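Local atomic coordinates of bifunctional dTDP-4-dehydrorhamnose 3,5-epimerase/dTDP-4-dehydrorhamnose reductase (Arabidopsis thaliana, PDB entry 4QQR), a protein that catalyses the 3,5-epimerisation and the NADPH-dependent 4-keto reduction that turn dTDP-4-dehydro-6-deoxy-glucose into dTDP-L-rhamnose. Residues T21-G26 / R167-S172; I109-G114 / P205-M210; L200-P205 / K283-K288; L31-A34 / T38-Y41. One frame throughout, in Å; residues are numbered along the deposited sequence.

Interaction 1: T21-G26 / R167-S172. With SO4 (sulfate ion), chain H.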
loop_
_atom_site.group_PDB
_atom_site.type_symbol
_atom_site.label_atom_id
_atom_site.label_comp_id
_atom_site.label_asym_id
_atom_site.label_seq_id
_atom_site.Cartn_x
_atom_site.Cartn_y
_atom_site.Cartn_z
ATOM N N THR A 21 -6.497 8.696 21.927
ATOM C CA THR A 21 -7.580 9.474 21.345
ATOM C C THR A 21 -8.823 8.628 21.040
ATOM O O THR A 21 -9.942 9.073 21.263
ATOM C CB THR A 21 -7.081 10.149 20.039
ATOM O OG1 THR A 21 -6.272 11.288 20.366
ATOM C CG2 THR A 21 -8.250 10.573 19.143
ATOM N N GLY A 22 -8.624 7.406 20.554
ATOM C CA GLY A 22 -9.707 6.639 19.960
ATOM C C GLY A 22 -10.494 5.703 20.863
ATOM O O GLY A 22 -10.222 5.597 22.057
ATOM N N TRP A 23 -11.464 5.006 20.283
ATOM C CA TRP A 23 -12.377 4.174 21.056
ATOM C C TRP A 23 -11.655 2.975 21.686
ATOM O O TRP A 23 -11.547 2.878 22.908
ATOM C CB TRP A 23 -13.570 3.741 20.185
ATOM C CG TRP A 23 -14.721 3.061 20.924
ATOM C CD1 TRP A 23 -14.911 2.998 22.275
ATOM C CD2 TRP A 23 -15.822 2.350 20.336
ATOM N NE1 TRP A 23 -16.059 2.299 22.564
ATOM C CE2 TRP A 23 -16.636 1.891 21.394
ATOM C CE3 TRP A 23 -16.204 2.067 19.021
ATOM C CZ2 TRP A 23 -17.800 1.154 21.176
ATOM C CZ3 TRP A 23 -17.359 1.337 18.804
ATOM C CH2 TRP A 23 -18.142 0.882 19.877
ATOM N N ILE A 24 -11.155 2.069 20.851
ATOM C CA ILE A 24 -10.428 0.889 21.323
ATOM C C ILE A 24 -9.175 1.207 22.179
ATOM O O ILE A 24 -8.952 0.598 23.238
ATOM C CB ILE A 24 -10.071 -0.014 20.123
ATOM C CG1 ILE A 24 -11.342 -0.658 19.576
ATOM C CG2 ILE A 24 -9.052 -1.100 20.504
ATOM C CD1 ILE A 24 -11.094 -1.543 18.363
ATOM N N GLY A 25 -8.372 2.161 21.717
ATOM C CA GLY A 25 -7.161 2.552 22.420
ATOM C C GLY A 25 -7.442 3.050 23.823
ATOM O O GLY A 25 -6.693 2.759 24.768
ATOM N N GLY A 26 -8.533 3.808 23.955
ATOM C CA GLY A 26 -9.018 4.229 25.254
ATOM C C GLY A 26 -9.469 3.053 26.097
ATOM O O GLY A 26 -9.159 2.991 27.289
ATOM N N ARG A 167 -15.067 -5.841 12.958
ATOM C CA ARG A 167 -16.218 -5.361 12.179
ATOM C C ARG A 167 -17.259 -4.771 13.123
ATOM O O ARG A 167 -17.447 -5.281 14.232
ATOM C CB ARG A 167 -16.880 -6.491 11.383
ATOM C CG ARG A 167 -16.077 -7.097 10.239
ATOM C CD ARG A 167 -16.748 -6.873 8.888
ATOM N NE ARG A 167 -18.129 -7.312 8.882
ATOM C CZ ARG A 167 -19.050 -6.879 8.026
ATOM N NH1 ARG A 167 -18.749 -5.997 7.095
ATOM N NH2 ARG A 167 -20.279 -7.333 8.109
ATOM N N MET A 168 -17.921 -3.706 12.660
ATOM C CA MET A 168 -18.989 -3.006 13.388
ATOM C C MET A 168 -18.874 -3.058 14.908
ATOM O O MET A 168 -19.751 -3.628 15.562
ATOM C CB MET A 168 -20.356 -3.575 12.985
ATOM C CG MET A 168 -20.767 -3.253 11.554
ATOM S SD MET A 168 -21.637 -4.628 10.768
ATOM C CE MET A 168 -22.683 -3.737 9.620
ATOM N N PRO A 169 -17.804 -2.466 15.478
ATOM C CA PRO A 169 -17.528 -2.655 16.917
ATOM C C PRO A 169 -18.690 -2.210 17.808
ATOM O O PRO A 169 -19.371 -1.228 17.480
ATOM C CB PRO A 169 -16.288 -1.794 17.159
ATOM C CG PRO A 169 -16.245 -0.826 16.004
ATOM C CD PRO A 169 -16.888 -1.504 14.845
ATOM N N ILE A 170 -18.903 -2.938 18.907
ATOM C CA ILE A 170 -20.058 -2.757 19.812
ATOM C C ILE A 170 -19.654 -2.808 21.287
ATOM O O ILE A 170 -18.800 -3.596 21.682
ATOM C CB ILE A 170 -21.122 -3.852 19.553
ATOM C CG1 ILE A 170 -22.082 -3.425 18.443
ATOM C CG2 ILE A 170 -21.892 -4.211 20.820
ATOM C CD1 ILE A 170 -22.980 -4.542 17.973
ATOM N N SER A 171 -20.278 -1.974 22.105
ATOM C CA SER A 171 -19.886 -1.844 23.501
ATOM C C SER A 171 -21.092 -1.918 24.435
ATOM O O SER A 171 -22.231 -1.719 24.009
ATOM C CB SER A 171 -19.168 -0.510 23.702
ATOM O OG SER A 171 -18.913 -0.248 25.061
ATOM N N SER A 172 -20.827 -2.199 25.709
ATOM C CA SER A 172 -21.835 -2.099 26.750
ATOM C C SER A 172 -22.174 -0.623 27.032
ATOM O O SER A 172 -23.167 -0.319 27.677
ATOM C CB SER A 172 -21.340 -2.774 28.026
ATOM O OG SER A 172 -20.289 -2.020 28.594
HETATM S S SO4 H . -12.222 6.357 16.749
HETATM O O1 SO4 H . -13.117 5.528 15.933
HETATM O O2 SO4 H . -11.061 6.687 15.918
HETATM O O3 SO4 H . -11.791 5.604 17.928
HETATM O O4 SO4 H . -12.885 7.587 17.210
HETATM O O HOH W 1 -17.194 1.504 25.760
#
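S171 OG is gripped from two directions, by the backbone N of D173 and by a water 2.6 Å from OG that links it to the indole of W23. The second half of that bridge is weak: W23 NE1 gives its hydrogen to the water, which lies in the indole plane at the ring edge, over 3.5 Å. Beside this bridge two atoms of the loop meet the six-membered ring of the indole edge-on: S171 CB comes to W23 CZ2 (3.3 Å) and P169 O to W23 CH2 (3.4 Å). The pyrrolidine ring of P169 crosses the indole obliquely, its CB 3.7 Å from W23 CZ3. With CG anti to the backbone N (chi1 -170°), the indole of W23 extends from the first turn of its helix toward this loop. The same residue's backbone N is hydrogen-bonded to O3 of a sulfate at 2.5 Å with an angle of 161° at the hydrogen, a very short distance not to be pressed at this resolution. T71 OG1 also binds this ion. G22, the N-cap, brings its CA to 3.1 Å from O3. The 21-26 segment belongs to a GxxGxxG loop of the Rossmann type, and W23, I24 and T71 probably bind NADPH, so the sulfate, though probably from the crystallisation liquor, is consistent with a cofactor phosphate position. Around the contact, L200 of helix 200-212 packs on both W23 and P169, F180 of helix 180-186 packs on I170, and the loop itself continues from strand 161-166.

Interaction 2: I109-G114 / P205-M210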
loop_
_atom_site.group_PDB
_atom_site.type_symbol
_atom_site.label_atom_id
_atom_site.label_comp_id
_atom_site.label_asym_id
_atom_site.label_seq_id
_atom_site.Cartn_x
_atom_site.Cartn_y
_atom_site.Cartn_z
ATOM N N ILE A 109 0.202 -5.902 18.066
ATOM C CA ILE A 109 -1.209 -6.199 17.882
ATOM C C ILE A 109 -1.823 -5.082 17.065
ATOM O O ILE A 109 -1.994 -3.965 17.555
ATOM C CB ILE A 109 -1.927 -6.288 19.216
ATOM C CG1 ILE A 109 -1.274 -7.371 20.087
ATOM C CG2 ILE A 109 -3.401 -6.556 18.992
ATOM C CD1 ILE A 109 -1.384 -8.801 19.527
ATOM N N ASN A 110 -2.140 -5.382 15.813
ATOM C CA ASN A 110 -2.715 -4.397 14.902
ATOM C C ASN A 110 -4.244 -4.575 14.725
ATOM O O ASN A 110 -4.706 -5.513 14.078
ATOM C CB ASN A 110 -1.951 -4.450 13.571
ATOM C CG ASN A 110 -2.497 -3.496 12.532
ATOM O OD1 ASN A 110 -2.508 -2.285 12.730
ATOM N ND2 ASN A 110 -2.902 -4.038 11.388
ATOM N N TYR A 111 -5.008 -3.684 15.346
ATOM C CA TYR A 111 -6.449 -3.618 15.182
ATOM C C TYR A 111 -6.784 -3.077 13.801
ATOM O O TYR A 111 -6.307 -2.022 13.400
ATOM C CB TYR A 111 -7.048 -2.733 16.279
ATOM C CG TYR A 111 -6.828 -3.322 17.653
ATOM C CD1 TYR A 111 -7.645 -4.347 18.137
ATOM C CD2 TYR A 111 -5.764 -2.914 18.439
ATOM C CE1 TYR A 111 -7.427 -4.905 19.370
ATOM C CE2 TYR A 111 -5.537 -3.473 19.676
ATOM C CZ TYR A 111 -6.370 -4.463 20.138
ATOM O OH TYR A 111 -6.141 -5.006 21.378
ATOM N N ALA A 112 -7.595 -3.812 13.055
ATOM C CA ALA A 112 -7.859 -3.465 11.663
ATOM C C ALA A 112 -9.284 -3.864 11.327
ATOM O O ALA A 112 -10.092 -4.055 12.230
ATOM C CB ALA A 112 -6.849 -4.144 10.723
ATOM N N THR A 113 -9.580 -4.023 10.039
ATOM C CA THR A 113 -10.967 -4.118 9.592
ATOM C C THR A 113 -11.318 -5.387 8.824
ATOM O O THR A 113 -10.506 -5.919 8.064
ATOM C CB THR A 113 -11.342 -2.913 8.713
ATOM O OG1 THR A 113 -12.739 -2.978 8.401
ATOM C CG2 THR A 113 -10.510 -2.897 7.420
ATOM N N GLY A 114 -12.546 -5.857 9.018
ATOM C CA GLY A 114 -13.024 -6.999 8.269
ATOM C C GLY A 114 -13.942 -6.533 7.169
ATOM O O GLY A 114 -14.412 -7.325 6.348
ATOM N N PRO A 205 -10.612 -7.917 25.755
ATOM C CA PRO A 205 -9.786 -8.703 26.682
ATOM C C PRO A 205 -8.989 -9.829 26.003
ATOM O O PRO A 205 -7.799 -9.980 26.282
ATOM C CB PRO A 205 -10.820 -9.261 27.664
ATOM C CG PRO A 205 -11.860 -8.195 27.690
ATOM C CD PRO A 205 -11.969 -7.694 26.286
ATOM N N ILE A 206 -9.642 -10.586 25.122
ATOM C CA ILE A 206 -9.007 -11.663 24.359
ATOM C C ILE A 206 -7.788 -11.179 23.578
ATOM O O ILE A 206 -6.781 -11.868 23.486
ATOM C CB ILE A 206 -10.036 -12.320 23.391
ATOM C CG1 ILE A 206 -10.976 -13.257 24.176
ATOM C CG2 ILE A 206 -9.333 -13.037 22.218
ATOM C CD1 ILE A 206 -12.259 -13.617 23.460
ATOM N N SER A 207 -7.872 -9.976 23.027
ATOM C CA SER A 207 -6.737 -9.435 22.292
ATOM C C SER A 207 -5.541 -9.201 23.209
ATOM O O SER A 207 -4.401 -9.407 22.787
ATOM C CB SER A 207 -7.108 -8.182 21.480
ATOM O OG SER A 207 -7.273 -7.047 22.296
ATOM N N ILE A 208 -5.781 -8.792 24.456
ATOM C CA ILE A 208 -4.682 -8.710 25.428
ATOM C C ILE A 208 -4.013 -10.087 25.553
ATOM O O ILE A 208 -2.780 -10.189 25.639
ATOM C CB ILE A 208 -5.128 -8.245 26.855
ATOM C CG1 ILE A 208 -5.878 -6.901 26.841
ATOM C CG2 ILE A 208 -3.944 -8.174 27.787
ATOM C CD1 ILE A 208 -5.210 -5.803 26.078
ATOM N N GLU A 209 -4.834 -11.139 25.545
ATOM C CA GLU A 209 -4.358 -12.516 25.731
ATOM C C GLU A 209 -3.576 -13.036 24.528
ATOM O O GLU A 209 -2.677 -13.870 24.681
ATOM C CB GLU A 209 -5.520 -13.480 26.057
ATOM C CG GLU A 209 -6.263 -13.125 27.341
ATOM C CD GLU A 209 -5.358 -13.165 28.576
ATOM O OE1 GLU A 209 -4.490 -14.083 28.630
ATOM O OE2 GLU A 209 -5.512 -12.281 29.470
ATOM N N MET A 210 -3.934 -12.544 23.339
ATOM C CA MET A 210 -3.269 -12.945 22.093
ATOM C C MET A 210 -1.847 -12.444 22.102
ATOM O O MET A 210 -0.928 -13.177 21.744
ATOM C CB MET A 210 -4.021 -12.413 20.876
ATOM C CG MET A 210 -5.427 -12.997 20.745
ATOM S SD MET A 210 -6.285 -12.501 19.240
ATOM C CE MET A 210 -5.504 -13.568 18.036
#
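Strand 109-113 and helix 205-210 run roughly antiparallel, their axes 9.9 Å apart at an angle of 145°, with I109 and S207 nearest each other through their CA atoms (7.8 Å). The main link is polar: Y111 OH donates to S207 OG at 2.5 Å, the oxygen of the serine lying in the plane of the phenol ring beyond its edge. S207 OG sits between its backbone N and carbonyl carbon (chi1 75°), a position from which it also bonds to L204 O one turn earlier in the helix. It thus serves both the phenol and the helix backbone. Strand 107-113 is an inner strand of the parallel Rossmann sheet, flanked by strands 63-66 and 161-166, and helix 200-212 covers one of its faces; Y111, a probable NADPH-binding residue, lies near the carboxyl end of the strand. With a phenylalanine here the hydroxyl is gone, and S207 OG would probably be left without its donor from the strand. Two residues back on the same strand, I109 presents CD1 to the helix backbone, 4.5 Å from S207 O and equally far from M210 C. The side chain of M210 starts toward the strand but its end turns off to pack on L215, F221 and F276.

Interaction 3: L200-P205 / K283-K288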
loop_
_atom_site.group_PDB
_atom_site.type_symbol
_atom_site.label_atom_id
_atom_site.label_comp_id
_atom_site.label_asym_id
_atom_site.label_seq_id
_atom_site.Cartn_x
_atom_site.Cartn_y
_atom_site.Cartn_z
ATOM N N LEU A 200 -16.727 -5.635 21.599
ATOM C CA LEU A 200 -15.474 -5.150 22.201
ATOM C C LEU A 200 -15.279 -5.571 23.661
ATOM O O LEU A 200 -14.167 -5.862 24.074
ATOM C CB LEU A 200 -15.361 -3.630 22.097
ATOM C CG LEU A 200 -15.314 -3.034 20.694
ATOM C CD1 LEU A 200 -15.258 -1.513 20.770
ATOM C CD2 LEU A 200 -14.136 -3.609 19.894
ATOM N N ASP A 201 -16.361 -5.596 24.433
ATOM C CA ASP A 201 -16.295 -5.950 25.848
ATOM C C ASP A 201 -15.781 -7.367 26.063
ATOM O O ASP A 201 -15.054 -7.618 27.022
ATOM C CB ASP A 201 -17.675 -5.802 26.498
ATOM C CG ASP A 201 -18.108 -4.362 26.616
ATOM O OD1 ASP A 201 -18.146 -3.855 27.756
ATOM O OD2 ASP A 201 -18.398 -3.735 25.571
ATOM N N GLU A 202 -16.176 -8.293 25.189
ATOM C CA GLU A 202 -15.649 -9.658 25.231
ATOM C C GLU A 202 -14.311 -9.805 24.486
ATOM O O GLU A 202 -13.381 -10.435 24.992
ATOM C CB GLU A 202 -16.659 -10.652 24.668
ATOM C CG GLU A 202 -16.137 -12.076 24.652
ATOM C CD GLU A 202 -17.116 -13.044 24.008
ATOM O OE1 GLU A 202 -18.050 -12.563 23.328
ATOM O OE2 GLU A 202 -16.963 -14.276 24.184
ATOM N N LEU A 203 -14.230 -9.207 23.297
ATOM C CA LEU A 203 -13.121 -9.449 22.380
ATOM C C LEU A 203 -11.837 -8.677 22.720
ATOM O O LEU A 203 -10.723 -9.188 22.529
ATOM C CB LEU A 203 -13.544 -9.166 20.935
ATOM C CG LEU A 203 -13.920 -10.367 20.061
ATOM C CD1 LEU A 203 -12.882 -11.468 20.221
ATOM C CD2 LEU A 203 -15.288 -10.873 20.412
ATOM N N LEU A 204 -11.984 -7.459 23.234
ATOM C CA LEU A 204 -10.810 -6.688 23.640
ATOM C C LEU A 204 -9.969 -7.355 24.729
ATOM O O LEU A 204 -8.748 -7.367 24.642
ATOM C CB LEU A 204 -11.160 -5.243 24.003
ATOM C CG LEU A 204 -11.390 -4.358 22.781
ATOM C CD1 LEU A 204 -11.419 -2.878 23.139
ATOM C CD2 LEU A 204 -10.317 -4.639 21.745
ATOM N N PRO A 205 -10.612 -7.917 25.755
ATOM C CA PRO A 205 -9.786 -8.703 26.682
ATOM C C PRO A 205 -8.989 -9.829 26.003
ATOM O O PRO A 205 -7.799 -9.980 26.282
ATOM C CB PRO A 205 -10.820 -9.261 27.664
ATOM C CG PRO A 205 -11.860 -8.195 27.690
ATOM C CD PRO A 205 -11.969 -7.694 26.286
ATOM N N LYS A 283 -25.177 -13.291 19.370
ATOM C CA LYS A 283 -26.433 -13.235 20.110
ATOM C C LYS A 283 -26.221 -13.438 21.602
ATOM O O LYS A 283 -26.605 -12.571 22.397
ATOM C CB LYS A 283 -27.492 -14.168 19.509
ATOM C CG LYS A 283 -27.897 -13.735 18.091
ATOM C CD LYS A 283 -29.157 -14.428 17.584
ATOM C CE LYS A 283 -29.387 -14.117 16.100
ATOM N NZ LYS A 283 -30.508 -14.923 15.516
ATOM N N GLU A 284 -25.575 -14.539 21.985
ATOM C CA GLU A 284 -25.355 -14.767 23.408
ATOM C C GLU A 284 -24.398 -13.722 23.985
ATOM O O GLU A 284 -24.568 -13.287 25.127
ATOM C CB GLU A 284 -24.914 -16.215 23.730
ATOM C CG GLU A 284 -23.887 -16.843 22.770
ATOM C CD GLU A 284 -23.146 -18.067 23.367
ATOM O OE1 GLU A 284 -23.686 -18.691 24.313
ATOM O OE2 GLU A 284 -22.023 -18.401 22.893
ATOM N N SER A 285 -23.418 -13.299 23.184
ATOM C CA SER A 285 -22.437 -12.305 23.629
ATOM C C SER A 285 -23.084 -10.933 23.767
ATOM O O SER A 285 -22.805 -10.202 24.721
ATOM C CB SER A 285 -21.249 -12.244 22.665
ATOM O OG SER A 285 -20.238 -11.368 23.124
ATOM N N LEU A 286 -23.941 -10.589 22.810
ATOM C CA LEU A 286 -24.796 -9.407 22.922
ATOM C C LEU A 286 -25.636 -9.420 24.206
ATOM O O LEU A 286 -25.629 -8.438 24.953
ATOM C CB LEU A 286 -25.713 -9.278 21.702
ATOM C CG LEU A 286 -25.085 -8.714 20.431
ATOM C CD1 LEU A 286 -25.937 -9.036 19.232
ATOM C CD2 LEU A 286 -24.911 -7.219 20.575
ATOM N N ILE A 287 -26.353 -10.517 24.458
ATOM C CA ILE A 287 -27.177 -10.627 25.664
ATOM C C ILE A 287 -26.366 -10.431 26.943
ATOM O O ILE A 287 -26.720 -9.624 27.803
ATOM C CB ILE A 287 -27.925 -11.996 25.763
ATOM C CG1 ILE A 287 -29.050 -12.085 24.726
ATOM C CG2 ILE A 287 -28.481 -12.199 27.159
ATOM C CD1 ILE A 287 -29.876 -10.813 24.613
ATOM N N LYS A 288 -25.270 -11.173 27.046
ATOM C CA LYS A 288 -24.502 -11.250 28.274
ATOM C C LYS A 288 -23.661 -10.004 28.544
ATOM O O LYS A 288 -23.521 -9.582 29.696
ATOM C CB LYS A 288 -23.614 -12.495 28.255
ATOM C CG LYS A 288 -22.502 -12.459 29.278
ATOM C CD LYS A 288 -21.583 -13.656 29.163
ATOM C CE LYS A 288 -20.637 -13.711 30.360
ATOM N NZ LYS A 288 -21.404 -13.646 31.654
#
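E202 and S285 connect two helices of the RmlD-type fold: helix 200-212, which lies in the chain between the neighbouring sheet strands 161-166 and 217-220, and helix 282-291 near the carboxyl end of the chain. A single side-chain bond carries the contact. S285 OG donates to E202 OE1 at 2.5 Å and meets that oxygen nearly along its C-O axis. The two residues also mark the closest backbone approach, 7.5 Å between E202 CA and S285 CA. E202 spans this gap with CG anti to its N (chi1 178°) and a straight chain beyond, while the short serine side chain covers the rest. CB of S285, which carries the hydroxyl, stands 3.3 Å from E202 OE1. OE1 also takes a weak hydrogen bond from N223 ND2, while OE2 accepts from the backbone N of M280, just before helix 282-291. An alanine in place of E202 removes the carboxylate, and would probably leave S285 OG and M280 N without their acceptor and open a gap between the two helices. F289, a turn further along the second helix, packs against the E202 side chain. The donors from S285, N223 and M280 are all neutral, so the buried glutamate is held by directed hydrogen bonds, which probably stabilise its charged form in this place; E284, whose OE2 lies 6.7 Å from E202 OE2 as a like charge, would at most offset this slightly.

Interaction 4: L31-A34 / T38-Y41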
loop_
_atom_site.group_PDB
_atom_site.type_symbol
_atom_site.label_atom_id
_atom_site.label_comp_id
_atom_site.label_asym_id
_atom_site.label_seq_id
_atom_site.Cartn_x
_atom_site.Cartn_y
_atom_site.Cartn_z
ATOM N N LEU A 31 -8.426 -1.414 30.441
ATOM C CA LEU A 31 -8.286 -2.833 30.753
ATOM C C LEU A 31 -6.964 -3.162 31.442
ATOM O O LEU A 31 -6.910 -3.978 32.363
ATOM C CB LEU A 31 -8.450 -3.657 29.488
ATOM C CG LEU A 31 -9.910 -3.891 29.128
ATOM C CD1 LEU A 31 -10.041 -4.266 27.666
ATOM C CD2 LEU A 31 -10.468 -4.979 30.016
ATOM N N CYS A 32 -5.899 -2.518 30.979
ATOM C CA CYS A 32 -4.591 -2.653 31.590
ATOM C C CYS A 32 -4.633 -2.151 33.029
ATOM O O CYS A 32 -3.998 -2.738 33.909
ATOM C CB CYS A 32 -3.546 -1.873 30.791
ATOM S SG CYS A 32 -3.102 -2.600 29.188
ATOM N N GLU A 33 -5.366 -1.063 33.266
ATOM C CA GLU A 33 -5.556 -0.580 34.635
ATOM C C GLU A 33 -6.229 -1.668 35.450
ATOM O O GLU A 33 -5.733 -2.063 36.503
ATOM C CB GLU A 33 -6.394 0.705 34.688
ATOM C CG GLU A 33 -5.599 1.978 34.480
ATOM C CD GLU A 33 -6.452 3.129 33.948
ATOM O OE1 GLU A 33 -7.705 3.050 34.024
ATOM O OE2 GLU A 33 -5.863 4.112 33.440
ATOM N N ALA A 34 -7.347 -2.166 34.932
ATOM C CA ALA A 34 -8.181 -3.104 35.667
ATOM C C ALA A 34 -7.475 -4.428 35.917
ATOM O O ALA A 34 -7.767 -5.104 36.909
ATOM C CB ALA A 34 -9.503 -3.322 34.952
ATOM N N THR A 38 1.133 -2.744 33.471
ATOM C CA THR A 38 1.799 -1.504 33.134
ATOM C C THR A 38 1.647 -1.206 31.638
ATOM O O THR A 38 2.041 -2.010 30.788
ATOM C CB THR A 38 3.280 -1.582 33.505
ATOM O OG1 THR A 38 3.391 -1.774 34.923
ATOM C CG2 THR A 38 4.024 -0.321 33.073
ATOM N N TYR A 39 1.060 -0.060 31.316
ATOM C CA TYR A 39 0.904 0.324 29.922
ATOM C C TYR A 39 1.247 1.788 29.753
ATOM O O TYR A 39 1.184 2.549 30.705
ATOM C CB TYR A 39 -0.533 0.110 29.476
ATOM C CG TYR A 39 -1.462 1.176 30.002
ATOM C CD1 TYR A 39 -1.876 1.167 31.331
ATOM C CD2 TYR A 39 -1.922 2.196 29.174
ATOM C CE1 TYR A 39 -2.723 2.151 31.824
ATOM C CE2 TYR A 39 -2.766 3.175 29.650
ATOM C CZ TYR A 39 -3.161 3.149 30.974
ATOM O OH TYR A 39 -4.003 4.119 31.454
ATOM N N THR A 40 1.579 2.193 28.535
ATOM C CA THR A 40 1.833 3.604 28.260
ATOM C C THR A 40 1.304 3.940 26.873
ATOM O O THR A 40 1.375 3.116 25.971
ATOM C CB THR A 40 3.336 3.934 28.376
ATOM O OG1 THR A 40 3.798 3.595 29.690
ATOM C CG2 THR A 40 3.610 5.410 28.110
ATOM N N TYR A 41 0.730 5.128 26.711
ATOM C CA TYR A 41 0.295 5.592 25.397
ATOM C C TYR A 41 1.473 6.256 24.707
ATOM O O TYR A 41 2.202 7.029 25.326
ATOM C CB TYR A 41 -0.874 6.580 25.508
ATOM C CG TYR A 41 -2.198 5.971 25.949
ATOM C CD1 TYR A 41 -2.776 4.925 25.240
ATOM C CD2 TYR A 41 -2.883 6.467 27.058
ATOM C CE1 TYR A 41 -3.989 4.372 25.632
ATOM C CE2 TYR A 41 -4.101 5.924 27.459
ATOM C CZ TYR A 41 -4.649 4.870 26.736
ATOM O OH TYR A 41 -5.858 4.313 27.114
#
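The beta-alpha-beta crossover at the start of the Rossmann fold is packed here by Y39 of strand 38-41, whose ring lies against C32 and E33 near the end of helix 23-34. C32 and Y39 face each other with their CA atoms 6.5 Å apart. C32 CB approaches Y39 CD1 to 3.5 Å on a slant to the ring. The sulfur takes a similar line: C32 SG is 5.0 Å from the centroid of the Y39 ring, a Cys sulfur-aromatic contact, and lies nearer to Y39 CB (3.7 Å). At the far end of the ring, Y39 OH donates to E33 OE2 over 2.7 Å. The carboxylate oxygen sits at the ring edge near its plane, yet the hydroxyl reaches it from above the carboxylate plane, 39° out of it. CG of Y39 lies between its backbone N and carbonyl carbon (chi1 76°), which lays the ring along the helix surface and brings C32 and E33 within its span. In the chain the unit runs from strand 14-18 through helix 23-34 and returns to strand 38-41, the outermost strand on this side of the sheet. Its packing grades outward, from buried C32, which touches F15, to solvent-exposed E33, whose extended chain crosses the ring with CG 3.9 Å from Y39 CE1. On the strand side, Y39 CE2 stands 3.7 Å above the plane of the Y41 ring, offset toward its rim, and Y41 OH is hydrogen-bonded to G25 O in the same helix.

Interactions 1 and 2 are buried near the middle of the chain, interaction 3 is buried further out, and interaction 4 lies at the partly exposed edge of the sheet. Helix 23-34 serves interaction 1 with its first turn and interaction 4 with its last, and the first turn also bonds to the edge strand. Helix 200-212 is shared by interactions 2 and 3, which meet at P205, while L200 and D201 continue it to the 167-172 loop. Chemistry follows position: aromatic edge packing and an anion at the probable cofactor site in 1, neutral hydroxyls in 2, a buried carboxylate in 3 and a solvent-exposed one in 4.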